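Local coordinates for protein TadZ (Pseudomonas aeruginosa, PDB 4LDA) that probably serves in pilus assembly as the CheY-like N-terminal domain of a longer protein that probably binds and hydrolyses ATP, at residues Q4-E15 with T47-G57; P76-G86 with A95-Y106. All coordinates share one frame; numbering follows the deposited sequence. Where two conformers were deposited one is given.

Contact 1 of 2, residues Q4-E15 with T47-G57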
loop_
_atom_site.group_PDB
_atom_site.type_symbol
_atom_site.label_atom_id
_atom_site.label_comp_id
_atom_site.label_asym_id
_atom_site.label_seq_id
_atom_site.Cartn_x
_atom_site.Cartn_y
_atom_site.Cartn_z
ATOM N N GLN A 4 -0.489 -6.378 -12.543
ATOM C CA GLN A 4 -0.637 -5.012 -12.060
ATOM C C GLN A 4 0.672 -4.410 -11.682
ATOM O O GLN A 4 1.623 -5.128 -11.390
ATOM C CB GLN A 4 -1.523 -5.006 -10.793
ATOM C CG GLN A 4 -2.964 -5.437 -10.936
ATOM C CD GLN A 4 -3.521 -5.836 -9.594
ATOM O OE1 GLN A 4 -3.624 -7.035 -9.265
ATOM N NE2 GLN A 4 -3.831 -4.839 -8.777
ATOM N N ASN A 5 0.676 -3.091 -11.540
ATOM C CA ASN A 5 1.770 -2.365 -10.920
ATOM C C ASN A 5 1.314 -1.955 -9.543
ATOM O O ASN A 5 0.165 -1.541 -9.385
ATOM C CB ASN A 5 2.238 -1.162 -11.745
ATOM C CG ASN A 5 3.025 -1.506 -12.975
ATOM O OD1 ASN A 5 3.818 -2.468 -12.994
ATOM N ND2 ASN A 5 2.883 -0.674 -14.007
ATOM N N PHE A 6 2.165 -2.169 -8.537
ATOM C CA PHE A 6 1.924 -1.770 -7.148
ATOM C C PHE A 6 2.972 -0.756 -6.770
ATOM O O PHE A 6 4.105 -0.868 -7.252
ATOM C CB PHE A 6 1.948 -2.968 -6.189
ATOM C CG PHE A 6 1.245 -4.218 -6.661
ATOM C CD1 PHE A 6 -0.124 -4.370 -6.500
ATOM C CD2 PHE A 6 1.959 -5.269 -7.216
ATOM C CE1 PHE A 6 -0.768 -5.524 -6.934
ATOM C CE2 PHE A 6 1.310 -6.435 -7.632
ATOM C CZ PHE A 6 -0.047 -6.554 -7.483
ATOM N N VAL A 7 2.617 0.241 -5.943
ATOM C CA VAL A 7 3.568 1.258 -5.492
ATOM C C VAL A 7 3.820 1.002 -4.008
ATOM O O VAL A 7 2.896 0.647 -3.293
ATOM C CB VAL A 7 3.090 2.702 -5.812
ATOM C CG1 VAL A 7 4.026 3.751 -5.233
ATOM C CG2 VAL A 7 2.990 2.890 -7.316
ATOM N N ALA A 8 5.084 1.122 -3.571
ATOM C CA ALA A 8 5.453 0.864 -2.189
ATOM C C ALA A 8 6.295 1.976 -1.572
ATOM O O ALA A 8 7.354 2.337 -2.088
ATOM C CB ALA A 8 6.222 -0.437 -2.099
ATOM N N LEU A 9 5.807 2.492 -0.434
ATOM C CA LEU A 9 6.482 3.440 0.441
ATOM C C LEU A 9 6.954 2.637 1.623
ATOM O O LEU A 9 6.171 2.354 2.525
ATOM C CB LEU A 9 5.568 4.608 0.845
ATOM C CG LEU A 9 5.023 5.481 -0.241
ATOM C CD1 LEU A 9 3.857 6.298 0.279
ATOM C CD2 LEU A 9 6.123 6.376 -0.785
ATOM N N THR A 10 8.176 2.126 1.542
ATOM C CA THR A 10 8.763 1.257 2.557
ATOM C C THR A 10 9.694 2.061 3.431
ATOM O O THR A 10 10.237 3.079 2.970
ATOM C CB THR A 10 9.490 0.086 1.876
ATOM O OG1 THR A 10 10.442 0.599 0.930
ATOM C CG2 THR A 10 8.524 -0.865 1.175
ATOM N N GLN A 11 9.887 1.630 4.693
ATOM C CA GLN A 11 10.799 2.388 5.539
ATOM C C GLN A 11 12.153 1.622 5.697
ATOM O O GLN A 11 13.092 2.182 6.272
ATOM C CB GLN A 11 10.198 2.812 6.888
ATOM C CG GLN A 11 9.541 1.779 7.757
ATOM C CD GLN A 11 8.711 2.456 8.842
ATOM O OE1 GLN A 11 8.896 3.637 9.185
ATOM N NE2 GLN A 11 7.783 1.705 9.430
ATOM N N HIS A 12 12.298 0.431 5.065
ATOM C CA HIS A 12 13.573 -0.288 4.982
ATOM C C HIS A 12 13.528 -1.268 3.767
ATOM O O HIS A 12 12.445 -1.693 3.361
ATOM C CB HIS A 12 13.982 -0.983 6.294
ATOM C CG HIS A 12 13.175 -2.164 6.674
ATOM N ND1 HIS A 12 13.557 -3.438 6.300
ATOM C CD2 HIS A 12 12.071 -2.242 7.455
ATOM C CE1 HIS A 12 12.657 -4.246 6.830
ATOM N NE2 HIS A 12 11.746 -3.571 7.542
ATOM N N PRO A 13 14.702 -1.562 3.138
ATOM C CA PRO A 13 14.721 -2.387 1.902
ATOM C C PRO A 13 14.151 -3.807 2.031
ATOM O O PRO A 13 13.668 -4.349 1.026
ATOM C CB PRO A 13 16.216 -2.489 1.564
ATOM C CG PRO A 13 16.830 -1.326 2.216
ATOM C CD PRO A 13 16.061 -1.076 3.464
ATOM N N GLY A 14 14.237 -4.398 3.231
ATOM C CA GLY A 14 13.716 -5.733 3.496
ATOM C C GLY A 14 12.235 -5.843 3.197
ATOM O O GLY A 14 11.765 -6.894 2.758
ATOM N N GLU A 15 11.492 -4.751 3.416
ATOM C CA GLU A 15 10.056 -4.672 3.136
ATOM C C GLU A 15 9.794 -4.705 1.640
ATOM O O GLU A 15 8.894 -5.407 1.207
ATOM C CB GLU A 15 9.436 -3.406 3.735
ATOM C CG GLU A 15 9.353 -3.372 5.244
ATOM C CD GLU A 15 8.843 -2.052 5.795
ATOM O OE1 GLU A 15 9.104 -1.003 5.167
ATOM O OE2 GLU A 15 8.207 -2.064 6.872
ATOM N N THR A 47 2.195 4.466 -13.745
ATOM C CA THR A 47 2.223 3.005 -13.588
ATOM C C THR A 47 0.815 2.420 -13.589
ATOM O O THR A 47 0.691 1.197 -13.599
ATOM C CB THR A 47 2.955 2.588 -12.302
ATOM O OG1 THR A 47 2.244 3.046 -11.148
ATOM C CG2 THR A 47 4.391 3.054 -12.268
ATOM N N ALA A 48 -0.239 3.274 -13.563
ATOM C CA ALA A 48 -1.674 2.912 -13.531
ATOM C C ALA A 48 -1.959 1.918 -12.357
ATOM O O ALA A 48 -2.745 0.971 -12.470
ATOM C CB ALA A 48 -2.122 2.341 -14.877
ATOM N N ALA A 49 -1.290 2.180 -11.228
ATOM C CA ALA A 49 -1.345 1.396 -10.007
ATOM C C ALA A 49 -2.650 1.630 -9.261
ATOM O O ALA A 49 -3.061 2.788 -9.081
ATOM C CB ALA A 49 -0.164 1.755 -9.123
ATOM N N GLY A 50 -3.280 0.527 -8.838
ATOM C CA GLY A 50 -4.537 0.553 -8.078
ATOM C C GLY A 50 -4.354 0.232 -6.600
ATOM O O GLY A 50 -5.287 0.383 -5.799
ATOM N N VAL A 51 -3.131 -0.239 -6.240
ATOM C CA VAL A 51 -2.765 -0.589 -4.869
ATOM C C VAL A 51 -1.472 0.134 -4.499
ATOM O O VAL A 51 -0.505 0.110 -5.273
ATOM C CB VAL A 51 -2.630 -2.120 -4.649
ATOM C CG1 VAL A 51 -2.225 -2.450 -3.199
ATOM C CG2 VAL A 51 -3.916 -2.839 -5.046
ATOM N N LEU A 52 -1.471 0.770 -3.300
ATOM C CA LEU A 52 -0.313 1.432 -2.726
ATOM C C LEU A 52 -0.045 0.852 -1.341
ATOM O O LEU A 52 -0.937 0.840 -0.489
ATOM C CB LEU A 52 -0.480 2.961 -2.672
ATOM C CG LEU A 52 0.709 3.732 -2.097
ATOM C CD1 LEU A 52 1.101 4.849 -2.999
ATOM C CD2 LEU A 52 0.411 4.279 -0.710
ATOM N N PHE A 53 1.191 0.382 -1.121
ATOM C CA PHE A 53 1.653 -0.118 0.166
ATOM C C PHE A 53 2.390 1.009 0.892
ATOM O O PHE A 53 3.216 1.680 0.291
ATOM C CB PHE A 53 2.537 -1.357 -0.011
ATOM C CG PHE A 53 1.800 -2.535 -0.587
ATOM C CD1 PHE A 53 1.079 -3.391 0.236
ATOM C CD2 PHE A 53 1.851 -2.807 -1.951
ATOM C CE1 PHE A 53 0.404 -4.485 -0.295
ATOM C CE2 PHE A 53 1.166 -3.897 -2.487
ATOM C CZ PHE A 53 0.463 -4.735 -1.657
ATOM N N ILE A 54 2.053 1.253 2.160
ATOM C CA ILE A 54 2.718 2.297 2.941
ATOM C C ILE A 54 3.111 1.702 4.306
ATOM O O ILE A 54 2.286 1.138 5.010
ATOM C CB ILE A 54 1.891 3.605 3.071
ATOM C CG1 ILE A 54 2.759 4.758 3.698
ATOM C CG2 ILE A 54 0.521 3.375 3.765
ATOM C CD1 ILE A 54 2.133 6.130 3.698
ATOM N N SER A 55 4.402 1.780 4.620
ATOM C CA SER A 55 4.959 1.279 5.865
ATOM C C SER A 55 4.775 2.354 6.950
ATOM O O SER A 55 5.211 3.502 6.786
ATOM C CB SER A 55 6.417 0.878 5.674
ATOM O OG SER A 55 6.885 0.222 6.837
ATOM N N LEU A 56 4.079 1.974 8.026
ATOM C CA LEU A 56 3.750 2.827 9.163
ATOM C C LEU A 56 4.360 2.330 10.479
ATOM O O LEU A 56 4.348 1.133 10.788
ATOM C CB LEU A 56 2.225 2.922 9.338
ATOM C CG LEU A 56 1.425 3.565 8.214
ATOM C CD1 LEU A 56 -0.050 3.532 8.530
ATOM C CD2 LEU A 56 1.851 4.996 7.983
ATOM N N GLY A 57 4.817 3.287 11.268
ATOM C CA GLY A 57 5.381 3.085 12.598
ATOM C C GLY A 57 5.066 4.289 13.460
ATOM O O GLY A 57 4.540 5.276 12.943
HETATM O O HOH W 1 -1.245 -1.794 -13.609
#
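V7, A8 and L9 pair in parallel with L52, F53 and I54, joining strands 4-9 and 51-55 in the middle of the five-stranded parallel sheet of a CheY-like receiver fold. The backbone bonds zigzag: L9 N gives to F53 O at 2.8 Å, and L9 O in turn receives S55 N at 2.8 Å. V7, L9, L52 and I54 face helices 37-47 and 61-74. There L9 CD1 meets I54 CD1 at 3.8 Å, branched residues suiting a layer between sheet and helices. The other face carries F6, A8, V51 and F53, of which all but A8 pack against I117 of helix 110-121; F6 lies alongside F53 and brings its CB to the edge of that ring, 3.9 Å from CE2, while A8 sets only a methyl beside F53, its CB 4.3 Å from F53 CB.

Polar residues close both ends. Before strand 51-55, the amide ND2 of N5 meets a lone pair of T47 O in the carbonyl plane at 2.9 Å, while N5 OD1 is held by Q28. E15, in the first turn of helix 13-22, grips with both carboxylate oxygens: OE1 takes the backbone N of Q11 at 2.8 Å and OE2 the hydroxyl of S55. That OG stands anti to the S55 backbone N (chi1 -172°), reaching the syn side of E15 OE2 at 2.6 Å, 21° out of the carboxylate plane.

Contact 2 of 2, residues P76-G86 with A95-Y106; sequences PMLSVVAIGDG and AMRAGARDFITY
F103 lays its ring against A82 and G84: CD2 touches A82 CB at 3.6 Å, A82 O lies over one face, and CZ comes within 3.5 Å of G84 CA. Such closeness suits alanine and glycine, one with a single methyl and the other with no side chain. CG lies anti to the backbone N (chi1 -164°), swinging the ring across toward strand 79-83, and A95 CB abuts its edge. On the reverse face of the sheet I104 CG1 packs on both V81 CG1 and I83 CG1, each at 3.9 Å. Beyond, T105 OG1 gives its proton to G84 O at 3.0 Å.

These side chains are set by parallel pairing of strands 79-83 and 102-104, in which A82 N binds D102 O and A82 O receives I104 N at 2.9 Å. At the opposite end long R101 folds at chi3 (-70°) and runs back past S79, its NH1 2.9 Å from S79 OG. L78 O lies over one face of the guanidinium, and P76 O takes a weak bond from NH2 at its edge. A water ties L78 O and V80 N to G99 O; G99, with positive phi, ends the helix in a Schellman motif.

The whole is a beta-alpha-beta unit at the sheet margin: helix 89-98 connects the strands, strand 51-55 flanks strand 79-83, and helices 13-22 and 110-121 cover the side bearing V81, I83 and I104.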
loop_
_atom_site.group_PDB
_atom_site.type_symbol
_atom_site.label_atom_id
_atom_site.label_comp_id
_atom_site.label_asym_id
_atom_site.label_seq_id
_atom_site.Cartn_x
_atom_site.Cartn_y
_atom_site.Cartn_z
ATOM N N PRO A 76 -9.908 8.343 -4.873
ATOM C CA PRO A 76 -10.805 7.607 -3.959
ATOM C C PRO A 76 -10.874 6.104 -4.244
ATOM O O PRO A 76 -11.190 5.326 -3.335
ATOM C CB PRO A 76 -12.175 8.261 -4.193
ATOM C CG PRO A 76 -11.881 9.544 -4.916
ATOM C CD PRO A 76 -10.666 9.276 -5.728
HETATM N N MSE A 77 -10.573 5.698 -5.491
HETATM C CA MSE A 77 -10.623 4.298 -5.924
HETATM C C MSE A 77 -9.328 3.532 -5.587
HETATM O O MSE A 77 -9.291 2.307 -5.745
HETATM C CB MSE A 77 -10.904 4.220 -7.436
HETATM C CG MSE A 77 -12.309 4.732 -7.836
HETATM SE SE MSE A 77 -13.849 3.824 -6.948
HETATM C CE MSE A 77 -14.063 4.894 -5.270
ATOM N N LEU A 78 -8.280 4.248 -5.130
ATOM C CA LEU A 78 -6.992 3.666 -4.763
ATOM C C LEU A 78 -7.119 2.842 -3.479
ATOM O O LEU A 78 -7.718 3.309 -2.501
ATOM C CB LEU A 78 -5.931 4.784 -4.580
ATOM C CG LEU A 78 -4.509 4.358 -4.152
ATOM C CD1 LEU A 78 -3.768 3.673 -5.280
ATOM C CD2 LEU A 78 -3.714 5.542 -3.660
ATOM N N SER A 79 -6.546 1.623 -3.485
ATOM C CA SER A 79 -6.502 0.769 -2.300
ATOM C C SER A 79 -5.171 1.003 -1.585
ATOM O O SER A 79 -4.115 0.722 -2.144
ATOM C CB SER A 79 -6.699 -0.704 -2.655
ATOM O OG SER A 79 -7.915 -0.936 -3.336
ATOM N N VAL A 80 -5.221 1.588 -0.382
ATOM C CA VAL A 80 -4.019 1.831 0.405
ATOM C C VAL A 80 -3.933 0.693 1.451
ATOM O O VAL A 80 -4.871 0.490 2.225
ATOM C CB VAL A 80 -3.963 3.260 1.025
ATOM C CG1 VAL A 80 -2.710 3.448 1.871
ATOM C CG2 VAL A 80 -4.024 4.330 -0.055
ATOM N N VAL A 81 -2.829 -0.070 1.420
ATOM C CA VAL A 81 -2.556 -1.166 2.355
ATOM C C VAL A 81 -1.400 -0.749 3.259
ATOM O O VAL A 81 -0.299 -0.498 2.773
ATOM C CB VAL A 81 -2.260 -2.521 1.635
ATOM C CG1 VAL A 81 -2.007 -3.633 2.648
ATOM C CG2 VAL A 81 -3.395 -2.912 0.686
ATOM N N ALA A 82 -1.653 -0.661 4.570
ATOM C CA ALA A 82 -0.621 -0.286 5.539
ATOM C C ALA A 82 0.200 -1.499 5.957
ATOM O O ALA A 82 -0.312 -2.609 5.991
ATOM C CB ALA A 82 -1.253 0.369 6.758
ATOM N N ILE A 83 1.485 -1.287 6.222
ATOM C CA ILE A 83 2.443 -2.305 6.664
ATOM C C ILE A 83 2.974 -1.839 8.025
ATOM O O ILE A 83 3.489 -0.734 8.126
ATOM C CB ILE A 83 3.577 -2.561 5.623
ATOM C CG1 ILE A 83 3.046 -2.974 4.246
ATOM C CG2 ILE A 83 4.631 -3.560 6.138
ATOM C CD1 ILE A 83 4.101 -2.765 3.105
ATOM N N GLY A 84 2.704 -2.596 9.075
ATOM C CA GLY A 84 3.157 -2.209 10.394
ATOM C C GLY A 84 2.940 -3.279 11.431
ATOM O O GLY A 84 2.496 -4.388 11.114
ATOM N N ASP A 85 3.225 -2.916 12.684
ATOM C CA ASP A 85 3.111 -3.762 13.863
ATOM C C ASP A 85 1.634 -4.127 14.145
ATOM O O ASP A 85 0.844 -3.282 14.565
ATOM C CB ASP A 85 3.744 -3.017 15.060
ATOM C CG ASP A 85 3.840 -3.791 16.363
ATOM O OD1 ASP A 85 3.665 -5.036 16.334
ATOM O OD2 ASP A 85 4.126 -3.156 17.417
ATOM N N GLY A 86 1.311 -5.407 13.949
ATOM C CA GLY A 86 -0.011 -5.968 14.188
ATOM C C GLY A 86 -0.403 -6.074 15.652
ATOM O O GLY A 86 -1.562 -6.375 15.970
ATOM N N ALA A 95 -4.257 4.008 11.029
ATOM C CA ALA A 95 -4.111 3.668 9.605
ATOM C C ALA A 95 -5.469 3.584 8.923
ATOM O O ALA A 95 -5.652 4.193 7.868
ATOM C CB ALA A 95 -3.364 2.353 9.447
HETATM N N MSE A 96 -6.437 2.892 9.563
HETATM C CA MSE A 96 -7.813 2.743 9.075
HETATM C C MSE A 96 -8.509 4.105 9.005
HETATM O O MSE A 96 -9.169 4.384 8.004
HETATM C CB MSE A 96 -8.627 1.771 9.934
HETATM C CG MSE A 96 -7.990 0.356 10.068
HETATM SE SE MSE A 96 -7.551 -0.709 8.448
HETATM C CE MSE A 96 -9.377 -1.285 7.982
ATOM N N ARG A 97 -8.341 4.955 10.042
ATOM C CA ARG A 97 -8.915 6.296 10.083
ATOM C C ARG A 97 -8.329 7.188 8.981
ATOM O O ARG A 97 -9.076 7.978 8.403
ATOM C CB ARG A 97 -8.692 6.955 11.445
ATOM C CG ARG A 97 -9.554 6.420 12.588
ATOM C CD ARG A 97 -9.375 7.241 13.892
ATOM N NE ARG A 97 -8.651 6.554 14.990
ATOM C CZ ARG A 97 -7.392 6.811 15.368
ATOM N NH1 ARG A 97 -6.692 7.771 14.771
ATOM N NH2 ARG A 97 -6.835 6.122 16.359
ATOM N N ALA A 98 -7.006 7.061 8.684
ATOM C CA ALA A 98 -6.299 7.813 7.631
ATOM C C ALA A 98 -6.864 7.483 6.236
ATOM O O ALA A 98 -6.838 8.343 5.358
ATOM C CB ALA A 98 -4.811 7.515 7.675
ATOM N N GLY A 99 -7.371 6.257 6.053
ATOM C CA GLY A 99 -7.965 5.804 4.797
ATOM C C GLY A 99 -7.453 4.485 4.259
ATOM O O GLY A 99 -7.884 4.065 3.182
ATOM N N ALA A 100 -6.540 3.811 4.992
ATOM C CA ALA A 100 -6.008 2.514 4.579
ATOM C C ALA A 100 -7.103 1.444 4.643
ATOM O O ALA A 100 -7.803 1.332 5.636
ATOM C CB ALA A 100 -4.821 2.119 5.434
ATOM N N ARG A 101 -7.293 0.723 3.541
ATOM C CA ARG A 101 -8.306 -0.313 3.337
ATOM C C ARG A 101 -7.949 -1.584 4.136
ATOM O O ARG A 101 -8.862 -2.251 4.640
ATOM C CB ARG A 101 -8.398 -0.613 1.815
ATOM C CG ARG A 101 -9.721 -1.213 1.322
ATOM C CD ARG A 101 -9.958 -0.916 -0.160
ATOM N NE ARG A 101 -10.250 0.508 -0.408
ATOM C CZ ARG A 101 -10.507 1.048 -1.603
ATOM N NH1 ARG A 101 -10.499 0.294 -2.697
ATOM N NH2 ARG A 101 -10.760 2.347 -1.711
ATOM N N ASP A 102 -6.639 -1.917 4.209
ATOM C CA ASP A 102 -6.144 -3.113 4.887
ATOM C C ASP A 102 -4.807 -2.828 5.617
ATOM O O ASP A 102 -4.180 -1.793 5.370
ATOM C CB ASP A 102 -5.981 -4.259 3.865
ATOM C CG ASP A 102 -7.252 -4.591 3.091
ATOM O OD1 ASP A 102 -7.519 -3.920 2.067
ATOM O OD2 ASP A 102 -7.966 -5.531 3.498
ATOM N N PHE A 103 -4.405 -3.737 6.539
ATOM C CA PHE A 103 -3.176 -3.663 7.337
ATOM C C PHE A 103 -2.506 -5.040 7.403
ATOM O O PHE A 103 -3.137 -6.009 7.835
ATOM C CB PHE A 103 -3.523 -3.164 8.756
ATOM C CG PHE A 103 -2.347 -2.670 9.569
ATOM C CD1 PHE A 103 -1.465 -3.568 10.166
ATOM C CD2 PHE A 103 -2.177 -1.313 9.817
ATOM C CE1 PHE A 103 -0.424 -3.117 10.953
ATOM C CE2 PHE A 103 -1.105 -0.857 10.576
ATOM C CZ PHE A 103 -0.247 -1.759 11.151
ATOM N N ILE A 104 -1.245 -5.127 6.974
ATOM C CA ILE A 104 -0.477 -6.373 6.975
ATOM C C ILE A 104 0.802 -6.149 7.776
ATOM O O ILE A 104 1.249 -5.015 7.934
ATOM C CB ILE A 104 -0.183 -6.914 5.534
ATOM C CG1 ILE A 104 0.475 -5.838 4.640
ATOM C CG2 ILE A 104 -1.490 -7.443 4.899
ATOM C CD1 ILE A 104 0.959 -6.282 3.266
ATOM N N THR A 105 1.349 -7.223 8.327
ATOM C CA THR A 105 2.591 -7.137 9.080
ATOM C C THR A 105 3.705 -7.674 8.186
ATOM O O THR A 105 3.555 -8.702 7.518
ATOM C CB THR A 105 2.511 -7.851 10.451
ATOM O OG1 THR A 105 1.473 -7.246 11.210
ATOM C CG2 THR A 105 3.813 -7.756 11.259
ATOM N N TYR A 106 4.817 -6.925 8.167
ATOM C CA TYR A 106 6.020 -7.284 7.437
ATOM C C TYR A 106 6.491 -8.672 7.851
ATOM O O TYR A 106 6.618 -8.950 9.038
ATOM C CB TYR A 106 7.109 -6.238 7.682
ATOM C CG TYR A 106 8.484 -6.672 7.258
ATOM C CD1 TYR A 106 8.764 -6.954 5.926
ATOM C CD2 TYR A 106 9.525 -6.735 8.173
ATOM C CE1 TYR A 106 10.033 -7.367 5.529
ATOM C CE2 TYR A 106 10.799 -7.133 7.790
ATOM C CZ TYR A 106 11.055 -7.427 6.460
ATOM O OH TYR A 106 12.306 -7.813 6.064
HETATM O O HOH W 2 -7.531 2.686 0.571
#

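Contacts 1 and 2 follow each other along the chain and share one sheet, their centres about 11 Å apart. Strands 51-55 and 79-83 are neighbours in it, probably joined by hydrogen bonds from I83 N to I54 O and from L56 N to I83 O, both 2.8 Å. Y106 also bridges them, its ring meeting that of H12 edge-to-face, with CE2 3.6 Å from H12 CE1. Both contacts thus converge at the C-terminal ends of the strands, where receiver domains usually carry their phosphorylation site; segment 47-57 contains no aspartate. A sulfate, probably from the crystallisation liquor, lies about 3 Å from G57 (nearest atoms).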